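Local coordinates for protein Crov588 (Cafeteriavirus, PDB 6NYR) that is of unknown function but folds as a leucine-rich-repeat solenoid of FNIP repeats that closes into a ring, at residues N283-I288 with F306-T311; I278-N283 with T298-G303. All blocks are in the same frame, centred on the assembly; numbering follows the deposited sequence.

Interaction 1: residues N283-I288 with F306-T311; sequences NFNQII and FNQIIT
Phe284 to Ile287 and Phe306 to Ile309 run side by side in the same sense, their end-to-end directions 9° apart, with Asn285 CA 4.2 Å from Phe306 CA. The direct polar contact between them is made by the side-chain amide of Asn285. Its OD1 accepts from the backbone Asn307 N at 2.7 Å and from Gln308 NE2 at 3.3 Å, the two donors arriving from opposite faces of the amide plane, so that one oxygen is gripped from both sides. With CG anti to the backbone N (chi1 -164°), the Asn285 carboxamide reaches across to the next coil. The Gln308 chain bends at its second torsion and crosses Asn285 at about a right angle; OD1 lies close to the plane of the Gln308 amide, although the two amide planes are steeply inclined to each other. This is an asparagine ladder, in which an in-line Asn of one coil is bonded to the backbone of the following one.

Toward the interior of the coils, the Phe284 and Phe306 rings point the same way with planes only 3° apart. They meet rim to rim, Phe284 CD2 lying 3.7 Å from Phe306 CD1, and Gln286 O approaches the edge of the Phe306 ring through CE1. Farther along, Ile287 CD1 packs 4.0 Å from Ile309 CG2.

The ladder continues both ways: Asn263 OD1 receives Asn285 N and Gln286 NE2, while Asn307 OD1 receives Asn329 N and Gln330 NE2. Both segments lie in loops: 283-288 follows strand 277-279, and the loop holding 306-311 leads from strand 299-301 to strand 321-323.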
loop_
_atom_site.group_PDB
_atom_site.type_symbol
_atom_site.label_atom_id
_atom_site.label_comp_id
_atom_site.label_asym_id
_atom_site.label_seq_id
_atom_site.Cartn_x
_atom_site.Cartn_y
_atom_site.Cartn_z
ATOM N N ASN A 283 14.081 -6.325 21.859
ATOM C CA ASN A 283 14.593 -6.455 23.214
ATOM C C ASN A 283 15.936 -5.787 23.458
ATOM O O ASN A 283 16.358 -5.715 24.618
ATOM C CB ASN A 283 14.755 -7.928 23.612
ATOM C CG ASN A 283 13.443 -8.634 23.795
ATOM O OD1 ASN A 283 12.378 -8.017 23.748
ATOM N ND2 ASN A 283 13.504 -9.940 24.017
ATOM N N PHE A 284 16.637 -5.331 22.426
ATOM C CA PHE A 284 17.958 -4.766 22.660
ATOM C C PHE A 284 17.856 -3.557 23.581
ATOM O O PHE A 284 17.122 -2.605 23.296
ATOM C CB PHE A 284 18.629 -4.368 21.353
ATOM C CG PHE A 284 19.975 -3.731 21.551
ATOM C CD1 PHE A 284 21.100 -4.512 21.767
ATOM C CD2 PHE A 284 20.115 -2.354 21.528
ATOM C CE1 PHE A 284 22.337 -3.930 21.956
ATOM C CE2 PHE A 284 21.352 -1.767 21.717
ATOM C CZ PHE A 284 22.462 -2.558 21.932
ATOM N N ASN A 285 18.611 -3.587 24.675
ATOM C CA ASN A 285 18.550 -2.527 25.673
ATOM C C ASN A 285 19.886 -2.448 26.412
ATOM O O ASN A 285 19.949 -2.422 27.642
ATOM C CB ASN A 285 17.376 -2.760 26.628
ATOM C CG ASN A 285 17.035 -1.524 27.435
ATOM O OD1 ASN A 285 17.489 -0.421 27.117
ATOM N ND2 ASN A 285 16.221 -1.693 28.470
ATOM N N GLN A 286 20.976 -2.412 25.655
ATOM C CA GLN A 286 22.321 -2.303 26.195
ATOM C C GLN A 286 22.901 -0.927 25.892
ATOM O O GLN A 286 22.595 -0.317 24.863
ATOM C CB GLN A 286 23.232 -3.387 25.611
ATOM C CG GLN A 286 22.823 -4.819 25.938
ATOM C CD GLN A 286 22.806 -5.095 27.430
ATOM O OE1 GLN A 286 23.715 -4.695 28.154
ATOM N NE2 GLN A 286 21.774 -5.786 27.895
ATOM N N ILE A 287 23.732 -0.434 26.809
ATOM C CA ILE A 287 24.356 0.867 26.623
ATOM C C ILE A 287 25.314 0.807 25.442
ATOM O O ILE A 287 26.057 -0.170 25.269
ATOM C CB ILE A 287 25.078 1.299 27.908
ATOM C CG1 ILE A 287 25.621 2.722 27.775
ATOM C CG2 ILE A 287 26.230 0.356 28.224
ATOM C CD1 ILE A 287 24.558 3.794 27.850
ATOM N N ILE A 288 25.284 1.845 24.609
ATOM C CA ILE A 288 26.236 2.028 23.517
ATOM C C ILE A 288 27.164 3.175 23.892
ATOM O O ILE A 288 26.702 4.291 24.160
ATOM C CB ILE A 288 25.529 2.291 22.175
ATOM C CG1 ILE A 288 24.553 1.145 21.892
ATOM C CG2 ILE A 288 26.541 2.466 21.059
ATOM C CD1 ILE A 288 23.895 1.199 20.538
ATOM N N PHE A 306 14.707 -0.435 23.778
ATOM C CA PHE A 306 15.940 0.310 24.002
ATOM C C PHE A 306 15.662 1.585 24.788
ATOM O O PHE A 306 14.807 2.389 24.406
ATOM C CB PHE A 306 16.617 0.667 22.682
ATOM C CG PHE A 306 17.869 1.472 22.858
ATOM C CD1 PHE A 306 19.073 0.847 23.141
ATOM C CD2 PHE A 306 17.842 2.855 22.757
ATOM C CE1 PHE A 306 20.226 1.582 23.314
ATOM C CE2 PHE A 306 18.996 3.595 22.928
ATOM C CZ PHE A 306 20.189 2.957 23.206
ATOM N N ASN A 307 16.402 1.781 25.880
ATOM C CA ASN A 307 16.203 2.958 26.715
ATOM C C ASN A 307 17.460 3.267 27.517
ATOM O O ASN A 307 17.387 3.546 28.717
ATOM C CB ASN A 307 15.008 2.753 27.653
ATOM C CG ASN A 307 14.563 4.044 28.325
ATOM O OD1 ASN A 307 14.923 5.138 27.892
ATOM N ND2 ASN A 307 13.770 3.919 29.384
ATOM N N GLN A 308 18.615 3.225 26.863
ATOM C CA GLN A 308 19.888 3.560 27.488
ATOM C C GLN A 308 20.345 4.929 27.005
ATOM O O GLN A 308 20.134 5.294 25.841
ATOM C CB GLN A 308 20.945 2.499 27.188
ATOM C CG GLN A 308 20.562 1.122 27.707
ATOM C CD GLN A 308 20.412 1.089 29.221
ATOM O OE1 GLN A 308 21.310 1.502 29.959
ATOM N NE2 GLN A 308 19.266 0.612 29.690
ATOM N N ILE A 309 20.953 5.689 27.918
ATOM C CA ILE A 309 21.333 7.059 27.616
ATOM C C ILE A 309 22.408 7.082 26.531
ATOM O O ILE A 309 23.261 6.189 26.439
ATOM C CB ILE A 309 21.803 7.759 28.902
ATOM C CG1 ILE A 309 21.958 9.262 28.670
ATOM C CG2 ILE A 309 23.111 7.146 29.397
ATOM C CD1 ILE A 309 21.823 10.088 29.938
ATOM N N ILE A 310 22.354 8.115 25.695
ATOM C CA ILE A 310 23.322 8.336 24.625
ATOM C C ILE A 310 24.054 9.632 24.938
ATOM O O ILE A 310 23.439 10.705 24.973
ATOM C CB ILE A 310 22.642 8.414 23.249
ATOM C CG1 ILE A 310 21.694 7.229 23.077
ATOM C CG2 ILE A 310 23.675 8.450 22.133
ATOM C CD1 ILE A 310 20.945 7.224 21.768
ATOM N N THR A 311 25.362 9.536 25.161
ATOM C CA THR A 311 26.156 10.688 25.551
ATOM C C THR A 311 26.960 11.199 24.354
ATOM O O THR A 311 26.768 10.765 23.213
ATOM C CB THR A 311 27.071 10.336 26.728
ATOM O OG1 THR A 311 27.933 9.249 26.368
ATOM C CG2 THR A 311 26.243 9.943 27.941
HETATM O O HOH W 1 23.035 4.255 24.847
#

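Interaction 2: residues I278-N283 with T298-G303; sequences ITFGNN and THLTFG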
loop_
_atom_site.group_PDB
_atom_site.type_symbol
_atom_site.label_atom_id
_atom_site.label_comp_id
_atom_site.label_asym_id
_atom_site.label_seq_id
_atom_site.Cartn_x
_atom_site.Cartn_y
_atom_site.Cartn_z
ATOM N N ILE A 278 21.776 0.032 10.460
ATOM C CA ILE A 278 21.651 -0.845 11.619
ATOM C C ILE A 278 20.220 -0.781 12.128
ATOM O O ILE A 278 19.686 0.308 12.365
ATOM C CB ILE A 278 22.632 -0.462 12.746
ATOM C CG1 ILE A 278 24.071 -0.729 12.300
ATOM C CG2 ILE A 278 22.315 -1.226 14.025
ATOM C CD1 ILE A 278 25.121 -0.245 13.271
ATOM N N THR A 279 19.606 -1.944 12.305
ATOM C CA THR A 279 18.296 -2.063 12.931
ATOM C C THR A 279 18.412 -3.012 14.113
ATOM O O THR A 279 18.971 -4.107 13.982
ATOM C CB THR A 279 17.246 -2.574 11.943
ATOM O OG1 THR A 279 17.084 -1.619 10.884
ATOM C CG2 THR A 279 15.906 -2.787 12.645
ATOM N N PHE A 280 17.912 -2.585 15.265
ATOM C CA PHE A 280 17.850 -3.431 16.448
ATOM C C PHE A 280 16.458 -4.040 16.568
ATOM O O PHE A 280 15.473 -3.514 16.042
ATOM C CB PHE A 280 18.187 -2.646 17.723
ATOM C CG PHE A 280 19.647 -2.334 17.875
ATOM C CD1 PHE A 280 20.546 -3.320 18.245
ATOM C CD2 PHE A 280 20.118 -1.052 17.659
ATOM C CE1 PHE A 280 21.890 -3.036 18.387
ATOM C CE2 PHE A 280 21.465 -0.758 17.803
ATOM C CZ PHE A 280 22.351 -1.752 18.168
ATOM N N GLY A 281 16.389 -5.163 17.285
ATOM C CA GLY A 281 15.133 -5.829 17.543
ATOM C C GLY A 281 14.475 -5.312 18.808
ATOM O O GLY A 281 14.960 -4.400 19.474
ATOM N N ASN A 282 13.343 -5.933 19.140
ATOM C CA ASN A 282 12.502 -5.421 20.216
ATOM C C ASN A 282 13.260 -5.322 21.536
ATOM O O ASN A 282 13.118 -4.331 22.263
ATOM C CB ASN A 282 11.269 -6.313 20.381
ATOM C CG ASN A 282 10.127 -5.602 21.075
ATOM O OD1 ASN A 282 10.229 -5.235 22.245
ATOM N ND2 ASN A 282 9.023 -5.419 20.360
ATOM N N ASN A 283 14.081 -6.325 21.859
ATOM C CA ASN A 283 14.593 -6.455 23.214
ATOM C C ASN A 283 15.936 -5.787 23.458
ATOM O O ASN A 283 16.358 -5.715 24.618
ATOM C CB ASN A 283 14.755 -7.928 23.612
ATOM C CG ASN A 283 13.443 -8.634 23.795
ATOM O OD1 ASN A 283 12.378 -8.017 23.748
ATOM N ND2 ASN A 283 13.504 -9.940 24.017
ATOM N N THR A 298 24.575 5.618 8.402
ATOM C CA THR A 298 23.622 6.646 8.016
ATOM C C THR A 298 22.235 6.425 8.594
ATOM O O THR A 298 21.513 7.396 8.826
ATOM C CB THR A 298 23.502 6.726 6.488
ATOM O OG1 THR A 298 23.043 5.473 5.973
ATOM C CG2 THR A 298 24.853 7.072 5.870
ATOM N N HIS A 299 21.840 5.173 8.815
ATOM C CA HIS A 299 20.502 4.835 9.279
ATOM C C HIS A 299 20.601 3.979 10.530
ATOM O O HIS A 299 21.316 2.972 10.549
ATOM C CB HIS A 299 19.719 4.120 8.176
ATOM C CG HIS A 299 19.376 5.006 7.020
ATOM N ND1 HIS A 299 20.325 5.496 6.149
ATOM C CD2 HIS A 299 18.188 5.507 6.604
ATOM C CE1 HIS A 299 19.735 6.252 5.239
ATOM N NE2 HIS A 299 18.439 6.274 5.491
ATOM N N LEU A 300 19.896 4.405 11.578
ATOM C CA LEU A 300 19.916 3.721 12.864
ATOM C C LEU A 300 18.500 3.619 13.403
ATOM O O LEU A 300 17.841 4.641 13.618
ATOM C CB LEU A 300 20.812 4.461 13.860
ATOM C CG LEU A 300 20.891 3.838 15.256
ATOM C CD1 LEU A 300 21.342 2.395 15.175
ATOM C CD2 LEU A 300 21.828 4.661 16.138
ATOM N N THR A 301 18.044 2.390 13.628
ATOM C CA THR A 301 16.710 2.120 14.151
ATOM C C THR A 301 16.846 1.305 15.432
ATOM O O THR A 301 17.420 0.211 15.415
ATOM C CB THR A 301 15.861 1.357 13.128
ATOM O OG1 THR A 301 15.691 2.153 11.949
ATOM C CG2 THR A 301 14.494 1.001 13.706
ATOM N N PHE A 302 16.331 1.844 16.537
ATOM C CA PHE A 302 16.287 1.115 17.793
ATOM C C PHE A 302 14.967 0.351 17.908
ATOM O O PHE A 302 13.950 0.711 17.313
ATOM C CB PHE A 302 16.440 2.055 18.995
ATOM C CG PHE A 302 17.826 2.588 19.177
ATOM C CD1 PHE A 302 18.838 1.775 19.659
ATOM C CD2 PHE A 302 18.120 3.908 18.873
ATOM C CE1 PHE A 302 20.120 2.266 19.827
ATOM C CE2 PHE A 302 19.403 4.402 19.037
ATOM C CZ PHE A 302 20.400 3.577 19.518
ATOM N N GLY A 303 14.993 -0.712 18.723
ATOM C CA GLY A 303 13.805 -1.482 19.020
ATOM C C GLY A 303 13.012 -0.898 20.180
ATOM O O GLY A 303 13.433 0.043 20.848
HETATM O O HOH W 2 17.943 1.818 10.238
#
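A parallel beta ladder between successive coils of the leucine-rich-repeat solenoid joins strand 277-279 to strand 299-301, with Ile278 opposite Leu300 and Thr279 opposite Thr301. Three backbone hydrogen bonds, all between 2.8 and 3.0 Å, define the register: Ile278 N to His299 O, Thr301 N to Ile278 O, and Phe280 N to Thr301 O. The last two are nearly straight at the acceptor, each with a C=O...donor angle of 162°.

Side chains alternate between the two faces. On one, Ile278 and Leu300 lie alongside each other, pointing the same way, and Ile278 CG2 rests 3.9 Å from Leu300 CD1; both are buried, as are Phe280 and Phe302 just beyond the strands. The two phenylalanine rings are near parallel, 5° between planes, but slid apart so that they barely overlap, and Phe280 CD2 approaches Phe302 CD1 to 3.7 Å. Each has CG beside the backbone N, a matching first torsion that gives the two rings the same setting. Thr279 and Thr301 line the other face side by side. A water there donates to Ile278 O and is also hydrogen-bonded to Thr301 OG1.

Past the strands the chains remain close where Gly303 meets the turn: its CA makes a CA-H...O contact of 3.2 Å with Gly281 O.

Interactions 1 and 2 join the same two neighbouring coils at different places, about 11 Å apart from centre to centre. Their segments alternate along the chain: 278-283, 283-288, 298-303, then 306-311, with Asn283 common to both pairs. Interaction 2 has its centre about 23 Å from the centre of the chain, on the strand side of the coils, and that of interaction 1 lies farther out, at about 33 Å, in the loops that follow strands 277-279 and 299-301. A shared apolar core connects them: Ile288 CD1 packs 4.0 Å from Phe302 CE1. Strand pairing on the inner rim and asparagine bonding farther out thus hold one coil to the next at two radii of the circular solenoid.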